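Local structure of SusD-like carbohydrate binding protein BF1063 (Bacteroides fragilis NCTC 9343, 3I4G) at residues 26-31 / 119-124; 49-54 / 85-90; 290-295 / 416-421. The protein probably binds carbohydrate at the cell surface as a SusD-family outer-membrane lipoprotein, presumably handing glycans on for uptake. One frame throughout, in Å; residues are numbered along the deposited sequence. Where two conformers were deposited one is given.

Contact 1. Residues 26-31 / 119-124; sequences LALTSL and TRMIAE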
ATOM      1  N   LEU A  26      12.440  12.395  22.016  1.00 10.10           N
ATOM      2  CA  LEU A  26      11.299  13.212  21.683  1.00 11.29           C
ATOM      3  C   LEU A  26      11.385  13.649  20.216  1.00 10.90           C
ATOM      4  O   LEU A  26      10.411  13.593  19.474  1.00 10.91           O
ATOM      5  CB  LEU A  26      11.270  14.420  22.609  1.00 12.61           C
ATOM      6  CG  LEU A  26      10.147  15.425  22.388  1.00 15.56           C
ATOM      7  CD1 LEU A  26       8.799  14.777  22.663  1.00 16.33           C
ATOM      8  CD2 LEU A  26      10.382  16.630  23.277  1.00 15.58           C
ATOM      9  N   ALA A  27      12.563  14.096  19.793  1.00 10.41           N
ATOM     10  CA  ALA A  27      12.739  14.472  18.383  1.00 10.20           C
ATOM     11  C   ALA A  27      12.500  13.285  17.450  1.00 10.11           C
ATOM     12  O   ALA A  27      11.902  13.401  16.380  1.00 12.05           O
ATOM     13  CB  ALA A  27      14.123  15.085  18.154  1.00 11.75           C
ATOM     14  N   LEU A  28      12.993  12.119  17.846  1.00  9.60           N
ATOM     15  CA  LEU A  28      12.779  10.921  17.040  1.00  9.66           C
ATOM     16  C   LEU A  28      11.292  10.562  16.892  1.00 10.55           C
ATOM     17  O   LEU A  28      10.855  10.168  15.827  1.00 10.82           O
ATOM     18  CB  LEU A  28      13.572   9.750  17.624  1.00 11.06           C
ATOM     19  CG  LEU A  28      13.448   8.416  16.888  1.00 11.84           C
ATOM     20  CD1 LEU A  28      13.957   8.552  15.444  1.00 12.78           C
ATOM     21  CD2 LEU A  28      14.194   7.329  17.657  1.00 14.22           C
ATOM     22  N   THR A  29      10.501  10.750  17.944  1.00 11.80           N
ATOM     23  CA  THR A  29       9.066  10.500  17.839  1.00 12.86           C
ATOM     24  C   THR A  29       8.445  11.393  16.747  1.00 12.97           C
ATOM     25  O   THR A  29       7.566  10.957  16.035  1.00 12.19           O
ATOM     26  CB  THR A  29       8.311  10.707  19.182  1.00 16.75           C
ATOM     27  OG1 THR A  29       8.242  12.099  19.509  1.00 22.02           O
ATOM     28  CG2 THR A  29       8.985   9.919  20.303  1.00 13.79           C
ATOM     29  N   SER A  30       8.927  12.629  16.624  0.50 12.93           N
ATOM     30  CA  SER A  30       8.435  13.518  15.588  0.50 12.63           C
ATOM     31  C   SER A  30       8.871  13.036  14.211  0.50 12.66           C
ATOM     32  O   SER A  30       8.089  13.124  13.268  0.50 13.37           O
ATOM     33  CB  SER A  30       8.909  14.951  15.807  0.50 13.44           C
ATOM     34  OG  SER A  30       8.153  15.806  14.965  0.50 16.85           O
ATOM     35  N   LEU A  31      10.079  12.488  14.090  1.00 11.19           N
ATOM     36  CA  LEU A  31      10.519  11.928  12.805  1.00 10.42           C
ATOM     37  C   LEU A  31       9.559  10.790  12.394  1.00 10.86           C
ATOM     38  O   LEU A  31       9.219  10.680  11.230  1.00 12.76           O
ATOM     39  CB  LEU A  31      11.934  11.385  12.818  1.00 12.00           C
ATOM     40  CG  LEU A  31      13.048  12.395  13.158  1.00 13.39           C
ATOM     41  CD1 LEU A  31      14.420  11.754  13.039  1.00 12.34           C
ATOM     42  CD2 LEU A  31      12.961  13.609  12.260  1.00 13.25           C
ATOM     43  N   THR A 119      23.343   5.228  18.842  1.00  7.05           N
ATOM     44  CA  THR A 119      23.615   4.506  17.604  1.00  8.08           C
ATOM     45  C   THR A 119      22.331   3.977  16.956  1.00  8.53           C
ATOM     46  O   THR A 119      22.143   4.061  15.728  1.00  9.35           O
ATOM     47  CB  THR A 119      24.636   3.405  17.894  1.00  9.29           C
ATOM     48  OG1 THR A 119      25.876   4.042  18.280  1.00  8.72           O
ATOM     49  CG2 THR A 119      24.923   2.539  16.699  1.00 10.26           C
ATOM     50  N   ARG A 120      21.432   3.478  17.784  1.00  8.27           N
ATOM     51  CA  ARG A 120      20.131   3.033  17.291  1.00  7.74           C
ATOM     52  C   ARG A 120      19.341   4.177  16.691  1.00  8.09           C
ATOM     53  O   ARG A 120      18.798   4.061  15.588  1.00  8.80           O
ATOM     54  CB  ARG A 120      19.348   2.386  18.423  1.00  7.23           C
ATOM     55  CG  ARG A 120      17.989   1.920  17.962  1.00  8.40           C
ATOM     56  CD  ARG A 120      17.232   1.339  19.112  1.00  9.31           C
ATOM     57  NE  ARG A 120      15.904   0.906  18.683  1.00  9.89           N
ATOM     58  CZ  ARG A 120      15.014   0.347  19.494  1.00 10.12           C
ATOM     59  NH1 ARG A 120      15.299   0.095  20.762  1.00 10.95           N
ATOM     60  NH2 ARG A 120      13.819  -0.003  19.019  1.00 10.37           N
HETATM   61  N   MSE A 121      19.263   5.287  17.397  1.00  7.88           N
HETATM   62  CA  MSE A 121      18.438   6.408  16.922  1.00  8.90           C
HETATM   63  C   MSE A 121      18.966   7.024  15.628  1.00  9.82           C
HETATM   64  O   MSE A 121      18.187   7.399  14.755  1.00  8.85           O
HETATM   65  CB  MSE A 121      18.317   7.473  17.984  1.00 10.19           C
HETATM   66  CG  MSE A 121      17.529   6.958  19.221  1.00  9.58           C
HETATM   67 SE   MSE A 121      17.008   8.400  20.413  0.75 10.88          SE
HETATM   68  CE  MSE A 121      18.688   8.552  21.216  1.00 15.64           C
ATOM     69  N   ILE A 122      20.278   7.043  15.443  1.00  8.23           N
ATOM     70  CA  ILE A 122      20.869   7.479  14.187  1.00  8.61           C
ATOM     71  C   ILE A 122      20.393   6.549  13.074  1.00  8.99           C
ATOM     72  O   ILE A 122      19.993   6.989  12.012  1.00  8.59           O
ATOM     73  CB  ILE A 122      22.399   7.488  14.231  1.00  8.88           C
ATOM     74  CG1 ILE A 122      22.876   8.641  15.113  1.00  8.72           C
ATOM     75  CG2 ILE A 122      22.989   7.593  12.805  1.00  9.00           C
ATOM     76  CD1 ILE A 122      24.344   8.590  15.498  1.00  8.77           C
ATOM     77  N   ALA A 123      20.453   5.236  13.321  1.00  9.05           N
ATOM     78  CA  ALA A 123      19.946   4.282  12.328  1.00  9.55           C
ATOM     79  C   ALA A 123      18.463   4.481  12.024  1.00  9.85           C
ATOM     80  O   ALA A 123      18.035   4.367  10.858  1.00  8.99           O
ATOM     81  CB  ALA A 123      20.217   2.858  12.804  1.00  8.48           C
ATOM     82  N   GLU A 124      17.652   4.776  13.036  1.00  8.13           N
ATOM     83  CA  GLU A 124      16.223   5.022  12.819  1.00  8.06           C
ATOM     84  C   GLU A 124      16.017   6.243  11.959  1.00  8.81           C
ATOM     85  O   GLU A 124      15.199   6.214  11.044  1.00  9.20           O
ATOM     86  CB  GLU A 124      15.513   5.154  14.148  1.00  8.24           C
ATOM     87  CG  GLU A 124      15.543   3.863  14.945  1.00  9.86           C
ATOM     88  CD  GLU A 124      14.804   3.967  16.228  1.00 10.25           C
ATOM     89  OE1 GLU A 124      13.570   3.769  16.236  1.00 10.36           O
ATOM     90  OE2 GLU A 124      15.450   4.256  17.249  1.00 10.19           O
TER

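Contact 2. Residues 49-54 / 85-90; sequences SYHGMI and NAFIKR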
ATOM      1  N   SER A  49       0.238   7.015   5.498  1.00  8.89           N
ATOM      2  CA  SER A  49      -1.069   7.385   6.042  1.00  8.17           C
ATOM      3  C   SER A  49      -2.162   6.641   5.276  1.00  8.43           C
ATOM      4  O   SER A  49      -1.907   6.020   4.229  1.00  9.13           O
ATOM      5  CB  SER A  49      -1.303   8.888   5.983  1.00  9.61           C
ATOM      6  OG  SER A  49      -1.617   9.345   4.669  1.00 10.21           O
ATOM      7  N   TYR A  50      -3.385   6.653   5.767  1.00  8.87           N
ATOM      8  CA  TYR A  50      -4.390   5.826   5.072  1.00  8.32           C
ATOM      9  C   TYR A  50      -4.644   6.328   3.657  1.00  9.50           C
ATOM     10  O   TYR A  50      -4.846   5.527   2.749  1.00  8.80           O
ATOM     11  CB  TYR A  50      -5.687   5.629   5.889  1.00  9.21           C
ATOM     12  CG  TYR A  50      -6.657   6.765   6.022  1.00  9.84           C
ATOM     13  CD1 TYR A  50      -7.489   7.095   4.971  1.00  9.20           C
ATOM     14  CD2 TYR A  50      -6.787   7.495   7.186  1.00  9.01           C
ATOM     15  CE1 TYR A  50      -8.411   8.086   5.085  1.00  8.97           C
ATOM     16  CE2 TYR A  50      -7.723   8.512   7.281  1.00  8.77           C
ATOM     17  CZ  TYR A  50      -8.523   8.791   6.254  1.00  8.31           C
ATOM     18  OH  TYR A  50      -9.439   9.820   6.414  1.00  9.06           O
ATOM     19  N   HIS A  51      -4.691   7.634   3.458  1.00  9.53           N
ATOM     20  CA  HIS A  51      -4.871   8.171   2.115  1.00  9.08           C
ATOM     21  C   HIS A  51      -3.569   8.090   1.321  1.00  8.77           C
ATOM     22  O   HIS A  51      -3.593   7.916   0.087  1.00 10.28           O
ATOM     23  CB  HIS A  51      -5.397   9.608   2.166  1.00  9.65           C
ATOM     24  CG  HIS A  51      -6.005  10.116   0.888  1.00  8.24           C
ATOM     25  ND1 HIS A  51      -5.463   9.929  -0.363  1.00  9.52           N
ATOM     26  CD2 HIS A  51      -7.091  10.887   0.711  1.00  9.14           C
ATOM     27  CE1 HIS A  51      -6.219  10.545  -1.263  1.00  8.89           C
ATOM     28  NE2 HIS A  51      -7.218  11.140  -0.633  1.00  9.86           N
ATOM     29  N   GLY A  52      -2.420   8.164   1.967  1.00  8.61           N
ATOM     30  CA  GLY A  52      -1.173   8.089   1.250  1.00  8.48           C
ATOM     31  C   GLY A  52      -0.770   6.715   0.790  1.00  8.27           C
ATOM     32  O   GLY A  52      -0.107   6.585  -0.247  1.00  9.57           O
HETATM   33  N   MSE A  53      -1.184   5.698   1.548  1.00  9.64           N
HETATM   34  CA  MSE A  53      -0.835   4.323   1.271  1.00  9.25           C
HETATM   35  C   MSE A  53      -2.020   3.514   0.749  1.00  8.94           C
HETATM   36  O   MSE A  53      -2.116   3.252  -0.441  1.00  8.86           O
HETATM   37  CB  MSE A  53      -0.243   3.681   2.540  1.00 10.08           C
HETATM   38  CG  MSE A  53       0.211   2.194   2.383  1.00  9.10           C
HETATM   39 SE   MSE A  53       1.217   1.551   3.854  0.75  8.37          SE
HETATM   40  CE  MSE A  53      -0.294   1.435   5.110  1.00 12.96           C
ATOM     41  N   ILE A  54      -2.964   3.161   1.607  1.00  9.41           N
ATOM     42  CA  ILE A  54      -4.100   2.298   1.223  1.00  9.53           C
ATOM     43  C   ILE A  54      -4.839   2.847   0.040  1.00 10.87           C
ATOM     44  O   ILE A  54      -5.102   2.126  -0.940  1.00 10.87           O
ATOM     45  CB  ILE A  54      -5.030   2.090   2.431  1.00  9.80           C
ATOM     46  CG1 ILE A  54      -4.320   1.275   3.501  1.00 10.78           C
ATOM     47  CG2 ILE A  54      -6.342   1.391   2.026  1.00 10.69           C
ATOM     48  CD1 ILE A  54      -4.975   1.414   4.903  1.00 10.85           C
ATOM     49  N   ASN A  85      -1.086  19.531  -9.668  1.00  7.46           N
ATOM     50  CA  ASN A  85      -1.911  18.602  -8.899  1.00  7.49           C
ATOM     51  C   ASN A  85      -1.654  18.734  -7.391  1.00  8.96           C
ATOM     52  O   ASN A  85      -0.484  18.688  -6.956  1.00  9.05           O
ATOM     53  CB  ASN A  85      -1.651  17.186  -9.465  1.00  7.46           C
ATOM     54  CG  ASN A  85      -2.493  16.116  -8.817  1.00  8.18           C
ATOM     55  OD1 ASN A  85      -2.298  15.760  -7.655  1.00  9.29           O
ATOM     56  ND2 ASN A  85      -3.421  15.563  -9.597  1.00  8.89           N
ATOM     57  N   ALA A  86      -2.723  18.870  -6.595  1.00  8.27           N
ATOM     58  CA  ALA A  86      -2.571  19.081  -5.157  1.00  7.95           C
ATOM     59  C   ALA A  86      -2.058  17.849  -4.439  1.00  8.51           C
ATOM     60  O   ALA A  86      -1.382  17.975  -3.420  1.00  9.44           O
ATOM     61  CB  ALA A  86      -3.905  19.479  -4.554  1.00  8.91           C
ATOM     62  N   PHE A  87      -2.349  16.660  -4.943  1.00  8.76           N
ATOM     63  CA  PHE A  87      -1.961  15.426  -4.261  1.00  7.99           C
ATOM     64  C   PHE A  87      -0.485  15.170  -4.445  1.00  8.68           C
ATOM     65  O   PHE A  87       0.171  14.790  -3.480  1.00  9.55           O
ATOM     66  CB  PHE A  87      -2.835  14.259  -4.734  1.00  9.40           C
ATOM     67  CG  PHE A  87      -4.288  14.430  -4.353  1.00  8.55           C
ATOM     68  CD1 PHE A  87      -5.129  15.189  -5.115  1.00  9.52           C
ATOM     69  CD2 PHE A  87      -4.790  13.854  -3.193  1.00  9.10           C
ATOM     70  CE1 PHE A  87      -6.462  15.366  -4.743  1.00 10.64           C
ATOM     71  CE2 PHE A  87      -6.115  14.026  -2.827  1.00  9.02           C
ATOM     72  CZ  PHE A  87      -6.950  14.752  -3.595  1.00  9.48           C
ATOM     73  N   ILE A  88       0.049  15.377  -5.640  1.00  8.71           N
ATOM     74  CA  ILE A  88       1.489  15.165  -5.812  1.00  9.38           C
ATOM     75  C   ILE A  88       2.230  16.215  -4.980  1.00  9.72           C
ATOM     76  O   ILE A  88       3.320  15.941  -4.456  1.00  9.52           O
ATOM     77  CB  ILE A  88       1.988  15.125  -7.275  1.00  9.05           C
ATOM     78  CG1 ILE A  88       1.935  16.486  -7.959  1.00  9.33           C
ATOM     79  CG2 ILE A  88       1.210  14.029  -8.040  1.00  9.22           C
ATOM     80  CD1 ILE A  88       2.467  16.498  -9.431  1.00  9.91           C
ATOM     81  N   LYS A  89       1.696  17.435  -4.861  1.00  9.71           N
ATOM     82  CA  LYS A  89       2.366  18.431  -4.018  1.00  9.73           C
ATOM     83  C   LYS A  89       2.392  17.998  -2.567  1.00  9.65           C
ATOM     84  O   LYS A  89       3.418  18.206  -1.887  1.00  9.63           O
ATOM     85  CB  LYS A  89       1.716  19.800  -4.170  1.00 11.15           C
ATOM     86  CG  LYS A  89       2.315  20.903  -3.312  1.00 10.63           C
ATOM     87  CD  LYS A  89       3.743  21.217  -3.695  1.00 12.32           C
ATOM     88  CE  LYS A  89       4.434  22.146  -2.693  1.00 13.09           C
ATOM     89  NZ  LYS A  89       3.780  23.449  -2.561  1.00 13.60           N
ATOM     90  N   ARG A  90       1.320  17.378  -2.048  0.50  8.79           N
ATOM     91  CA  ARG A  90       1.348  16.865  -0.669  0.50  8.46           C
ATOM     92  C   ARG A  90       2.416  15.816  -0.479  0.50  8.81           C
ATOM     93  O   ARG A  90       3.138  15.830   0.516  0.50  9.50           O
ATOM     94  CB  ARG A  90       0.014  16.238  -0.231  0.50  9.61           C
ATOM     95  CG  ARG A  90      -1.152  17.201   0.001  0.50  6.94           C
ATOM     96  CD  ARG A  90      -1.033  17.981   1.282  0.50 10.36           C
ATOM     97  NE  ARG A  90      -1.139  17.137   2.464  0.50  9.61           N
ATOM     98  CZ  ARG A  90      -0.839  17.507   3.712  0.50 13.43           C
ATOM     99  NH1 ARG A  90      -0.427  18.735   3.995  0.50 18.50           N
ATOM    100  NH2 ARG A  90      -0.962  16.641   4.709  0.50  9.07           N
TER

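Contact 3. Residues 290-295 / 416-421; sequences SYEFKD and AVRGRA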
ATOM      1  N   SER A 290      -9.905 -11.597 -10.168  1.00  9.31           N
ATOM      2  CA  SER A 290      -8.554 -12.132 -10.142  1.00  8.42           C
ATOM      3  C   SER A 290      -8.403 -13.368  -9.238  1.00  8.90           C
ATOM      4  O   SER A 290      -7.567 -14.238  -9.508  1.00  9.92           O
ATOM      5  CB  SER A 290      -7.571 -11.003  -9.740  1.00  8.20           C
ATOM      6  OG  SER A 290      -6.240 -11.454  -9.978  1.00 11.52           O
ATOM      7  N   TYR A 291      -9.182 -13.454  -8.179  1.00  9.45           N
ATOM      8  CA  TYR A 291      -9.069 -14.527  -7.217  1.00  9.31           C
ATOM      9  C   TYR A 291      -9.373 -15.881  -7.870  1.00  8.69           C
ATOM     10  O   TYR A 291     -10.317 -16.011  -8.642  1.00  9.91           O
ATOM     11  CB  TYR A 291     -10.026 -14.307  -6.048  1.00  9.28           C
ATOM     12  CG  TYR A 291      -9.739 -13.096  -5.228  1.00  8.63           C
ATOM     13  CD1 TYR A 291      -8.888 -13.137  -4.153  1.00  8.93           C
ATOM     14  CD2 TYR A 291     -10.343 -11.894  -5.518  1.00  8.79           C
ATOM     15  CE1 TYR A 291      -8.597 -12.001  -3.404  1.00  7.29           C
ATOM     16  CE2 TYR A 291     -10.069 -10.772  -4.782  1.00  8.18           C
ATOM     17  CZ  TYR A 291      -9.207 -10.819  -3.732  1.00  7.17           C
ATOM     18  OH  TYR A 291      -8.930  -9.688  -2.970  1.00  8.81           O
ATOM     19  N   GLU A 292      -8.573 -16.894  -7.601  1.00  7.73           N
ATOM     20  CA  GLU A 292      -8.881 -18.217  -8.111  1.00  9.13           C
ATOM     21  C   GLU A 292     -10.134 -18.826  -7.495  1.00  8.48           C
ATOM     22  O   GLU A 292     -10.635 -18.372  -6.482  1.00  9.22           O
ATOM     23  CB  GLU A 292      -7.700 -19.140  -7.830  1.00  8.62           C
ATOM     24  CG  GLU A 292      -6.450 -18.764  -8.601  1.00  9.70           C
ATOM     25  CD  GLU A 292      -5.153 -19.297  -7.998  1.00 12.53           C
ATOM     26  OE1 GLU A 292      -5.163 -20.112  -7.057  1.00 14.60           O
ATOM     27  OE2 GLU A 292      -4.080 -18.936  -8.543  1.00 17.58           O
ATOM     28  N   PHE A 293     -10.645 -19.896  -8.129  1.00  9.19           N
ATOM     29  CA  PHE A 293     -11.584 -20.754  -7.467  1.00  9.44           C
ATOM     30  C   PHE A 293     -10.795 -21.487  -6.375  1.00  8.84           C
ATOM     31  O   PHE A 293      -9.561 -21.537  -6.374  1.00 10.72           O
ATOM     32  CB  PHE A 293     -12.205 -21.763  -8.444  1.00  9.59           C
ATOM     33  CG  PHE A 293     -13.186 -21.151  -9.409  1.00  9.11           C
ATOM     34  CD1 PHE A 293     -14.404 -20.662  -8.952  1.00 12.17           C
ATOM     35  CD2 PHE A 293     -12.938 -21.125 -10.763  1.00 12.78           C
ATOM     36  CE1 PHE A 293     -15.319 -20.130  -9.853  1.00 12.11           C
ATOM     37  CE2 PHE A 293     -13.851 -20.573 -11.647  1.00 12.95           C
ATOM     38  CZ  PHE A 293     -15.026 -20.085 -11.191  1.00 11.65           C
ATOM     39  N   LYS A 294     -11.514 -22.120  -5.460  1.00 10.30           N
ATOM     40  CA  LYS A 294     -10.906 -22.835  -4.336  1.00 12.13           C
ATOM     41  C   LYS A 294      -9.955 -23.948  -4.760  1.00 11.53           C
ATOM     42  O   LYS A 294      -9.014 -24.253  -4.018  1.00 12.17           O
ATOM     43  CB  LYS A 294     -12.006 -23.423  -3.450  1.00 13.61           C
ATOM     44  CG  LYS A 294     -12.674 -22.396  -2.628  1.00 16.34           C
ATOM     45  CD  LYS A 294     -12.027 -22.195  -1.312  1.00 19.41           C
ATOM     46  CE  LYS A 294     -12.372 -23.307  -0.328  1.00 16.48           C
ATOM     47  NZ  LYS A 294     -11.851 -22.916   1.028  1.00 22.67           N
ATOM     48  N   ASP A 295     -10.178 -24.574  -5.916  1.00 11.79           N
ATOM     49  CA  ASP A 295      -9.248 -25.604  -6.408  1.00 12.63           C
ATOM     50  C   ASP A 295      -8.018 -25.033  -7.119  1.00 11.60           C
ATOM     51  O   ASP A 295      -7.220 -25.769  -7.699  1.00 12.83           O
ATOM     52  CB  ASP A 295      -9.984 -26.613  -7.328  1.00 12.23           C
ATOM     53  CG  ASP A 295     -10.363 -26.039  -8.663  1.00 16.80           C
ATOM     54  OD1 ASP A 295     -10.246 -24.800  -8.881  1.00 13.08           O
ATOM     55  OD2 ASP A 295     -10.774 -26.843  -9.538  1.00 16.05           O
ATOM     56  N   ALA A 416       4.090 -21.155   1.247  1.00  9.71           N
ATOM     57  CA  ALA A 416       3.926 -20.774   2.652  1.00  9.27           C
ATOM     58  C   ALA A 416       2.855 -19.683   2.755  1.00  9.38           C
ATOM     59  O   ALA A 416       2.064 -19.672   3.715  1.00 11.47           O
ATOM     60  CB  ALA A 416       5.257 -20.305   3.233  1.00 11.38           C
ATOM     61  N   VAL A 417       2.798 -18.799   1.765  1.00  8.63           N
ATOM     62  CA  VAL A 417       1.769 -17.760   1.707  1.00  8.36           C
ATOM     63  C   VAL A 417       0.425 -18.386   1.388  1.00  9.60           C
ATOM     64  O   VAL A 417      -0.556 -18.184   2.115  1.00 10.21           O
ATOM     65  CB  VAL A 417       2.125 -16.705   0.663  1.00  8.53           C
ATOM     66  CG1 VAL A 417       1.018 -15.695   0.472  1.00 10.28           C
ATOM     67  CG2 VAL A 417       3.411 -15.993   1.104  1.00 10.80           C
ATOM     68  N   ARG A 418       0.381 -19.247   0.390  1.00  9.06           N
ATOM     69  CA  ARG A 418      -0.885 -19.908   0.044  1.00  9.63           C
ATOM     70  C   ARG A 418      -1.365 -20.906   1.105  1.00 10.32           C
ATOM     71  O   ARG A 418      -2.568 -21.146   1.271  1.00 10.52           O
ATOM     72  CB  ARG A 418      -0.767 -20.621  -1.294  1.00 10.02           C
ATOM     73  CG  ARG A 418      -0.661 -19.655  -2.464  1.00 11.01           C
ATOM     74  CD  ARG A 418      -0.367 -20.324  -3.776  1.00 10.93           C
ATOM     75  NE  ARG A 418      -1.440 -21.187  -4.249  1.00  9.96           N
ATOM     76  CZ  ARG A 418      -2.517 -20.776  -4.923  1.00 10.29           C
ATOM     77  NH1 ARG A 418      -2.753 -19.483  -5.144  1.00 12.30           N
ATOM     78  NH2 ARG A 418      -3.401 -21.681  -5.313  1.00 13.02           N
ATOM     79  N   GLY A 419      -0.411 -21.505   1.799  1.00 10.75           N
ATOM     80  CA  GLY A 419      -0.664 -22.527   2.804  1.00  8.72           C
ATOM     81  C   GLY A 419      -1.052 -22.026   4.168  1.00 11.19           C
ATOM     82  O   GLY A 419      -1.323 -22.815   5.053  1.00 10.51           O
ATOM     83  N   ARG A 420      -1.097 -20.707   4.340  1.00 10.22           N
ATOM     84  CA  ARG A 420      -1.569 -20.095   5.549  1.00  9.83           C
ATOM     85  C   ARG A 420      -2.852 -20.802   5.970  1.00  8.98           C
ATOM     86  O   ARG A 420      -3.734 -20.995   5.131  1.00  8.34           O
ATOM     87  CB  ARG A 420      -1.826 -18.592   5.248  1.00 11.70           C
ATOM     88  CG  ARG A 420      -2.206 -17.782   6.423  1.00 12.38           C
ATOM     89  CD  ARG A 420      -2.806 -16.461   6.022  1.00  9.86           C
ATOM     90  NE  ARG A 420      -1.918 -15.610   5.236  1.00  9.26           N
ATOM     91  CZ  ARG A 420      -1.017 -14.790   5.762  1.00  8.06           C
ATOM     92  NH1 ARG A 420      -0.775 -14.757   7.056  1.00  9.67           N
ATOM     93  NH2 ARG A 420      -0.290 -14.022   4.959  1.00  8.80           N
ATOM     94  N   ALA A 421      -3.024 -21.176   7.231  1.00  9.37           N
ATOM     95  CA  ALA A 421      -4.189 -22.005   7.614  1.00  9.02           C
ATOM     96  C   ALA A 421      -5.552 -21.452   7.238  1.00  9.51           C
ATOM     97  O   ALA A 421      -6.462 -22.202   6.863  1.00 10.39           O
ATOM     98  CB  ALA A 421      -4.151 -22.274   9.120  1.00 10.65           C
TER

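Contact 1. Residues 26-31 / 119-124
Leu28 of helix 21-33 pushes its forked end against Met121 and Glu124, which stand one turn apart on helix 116-139. With CG anti to the backbone N (chi1 180°), the leucine reaches straight out from its own helix, and its two methyl groups divide the work. CD2 does most of the touching. It lies 3.7 Å from CG of Met121, a selenomethionine, while Met121 SE sits 4.1 Å from the same methyl; the chain of Met121 bends at its last torsion, and the side chain also touches Ala24 and Glu25 of helix 21-33. Leu28 CD2 also rests against the carboxylate of Glu124, 3.3 Å from OE2 and 3.7 Å from Glu124 CD. The second methyl, Leu28 CD1, packs lower on the glutamate, 4.0 Å from its CB. Leucine and glutamate side chains cross at about a right angle, and CD2 comes nearest to the OE2 end of the carboxylate. This carboxylate is buried, yet it has polar partners: Glu124 OE1 accepts a hydrogen bond from Tyr32 OH and forms a salt bridge with Arg194. The contact joins two helices of the helical N-terminal part of the fold. Helix 86-109 lies beside both, with Leu31 packing on Tyr101 and Phe105, and Ile122 on Leu106 and Ile109.

Contact 2. Residues 49-54 / 85-90
Two N-capped helix starts in the SusD-like fold meet here through a slid aromatic pair, His51 with Phe87. His51 stands in the short, weakly bonded helix 50-54, which contains a wider pi-type turn, and Phe87 in the first turn of helix 86-109. Their ring planes are 30° apart, but the centroids lie 5.7 Å from each other, so overlap is slight and the touching is done by Phe87 CE2 and the CE1-NE2 side of the imidazole. Phe87 CE2 is the meeting point: it lies 3.8 Å from His51 NE2 and equally far from His51 CE1. With CG anti to the backbone N (chi1 -162°), the imidazole of His51 extends toward helix 86-109. NE2 is also hydrogen-bonded to Arg67 NH2, a partner that helps fix the rotation of the imidazole. Phe87 in turn packs on Pro72 and Ile76 of helix 72-78, so its ring bridges that helix and His51. Both helix starts are tied down locally. Ser49 OG accepts from Gly52 N at 3.1 Å and is shared with Glu41, whose OE2 also takes the N-H of His51. At the other start, Asn85 OD1 receives two backbone N-H groups from opposite faces of its amide plane, Phe87 N at 2.9 Å and Ile88 N at 3.1 Å.

Contact 3. Residues 290-295 / 416-421
Glu292 leaves its loop toward helix 414-418 and meets Arg418 end-on. From CB the chain turns so that CG stands anti to the carbonyl carbon (chi1 -66°), then runs on extended through CG to CD, which comes within 3.7 Å of Arg418 NH1. At the tip the two oxygens differ. OE1 takes both bonds of the salt bridge: Arg418 NH2 donates at 2.9 Å to the syn lone pair of OE1, and Arg418 NH1 donates at 3.1 Å from above the carboxylate plane. OE2 is 3.7 Å from NH1. Seen from the arginine, OE1 lies at the guanidinium edge and close to its plane, but the carboxylate is turned 54° from that plane, and both nitrogens converge on OE1 in place of a two-oxygen pairing. The guanidinium has further holds: NH1 makes a salt bridge to Glu443, and NE donates to Pro426 O. These partners probably stabilise its charge and fix its rotation. In the C-terminal SusD-family part of the chain, the pair thus ties the loop between helices 285-288 and 317-322 to the C-terminal end of helix 414-418, with helix 433-447, which carries Glu443, alongside both.

Contacts 1 and 2 both belong to the N-terminal half of the chain, and their segments come from successive elements: helix 21-33 is followed by helix 50-54, and helix 86-109 by helix 116-139. Contact 2 therefore closes a shorter loop within the longer one spanned by contact 1. Their centres are about 24 Å apart and their nearest atoms about 11 Å. Contact 3, in the SusD family region, is formed later in the chain, its centre about 32 Å from that of contact 2 and about 39 Å from that of contact 1; contacts 2 and 3 lie on opposite sides of the molecular centre. A bound 1,2-ethanediol, probably from crystallisation, lies about 6 Å from the Phe87 side chain.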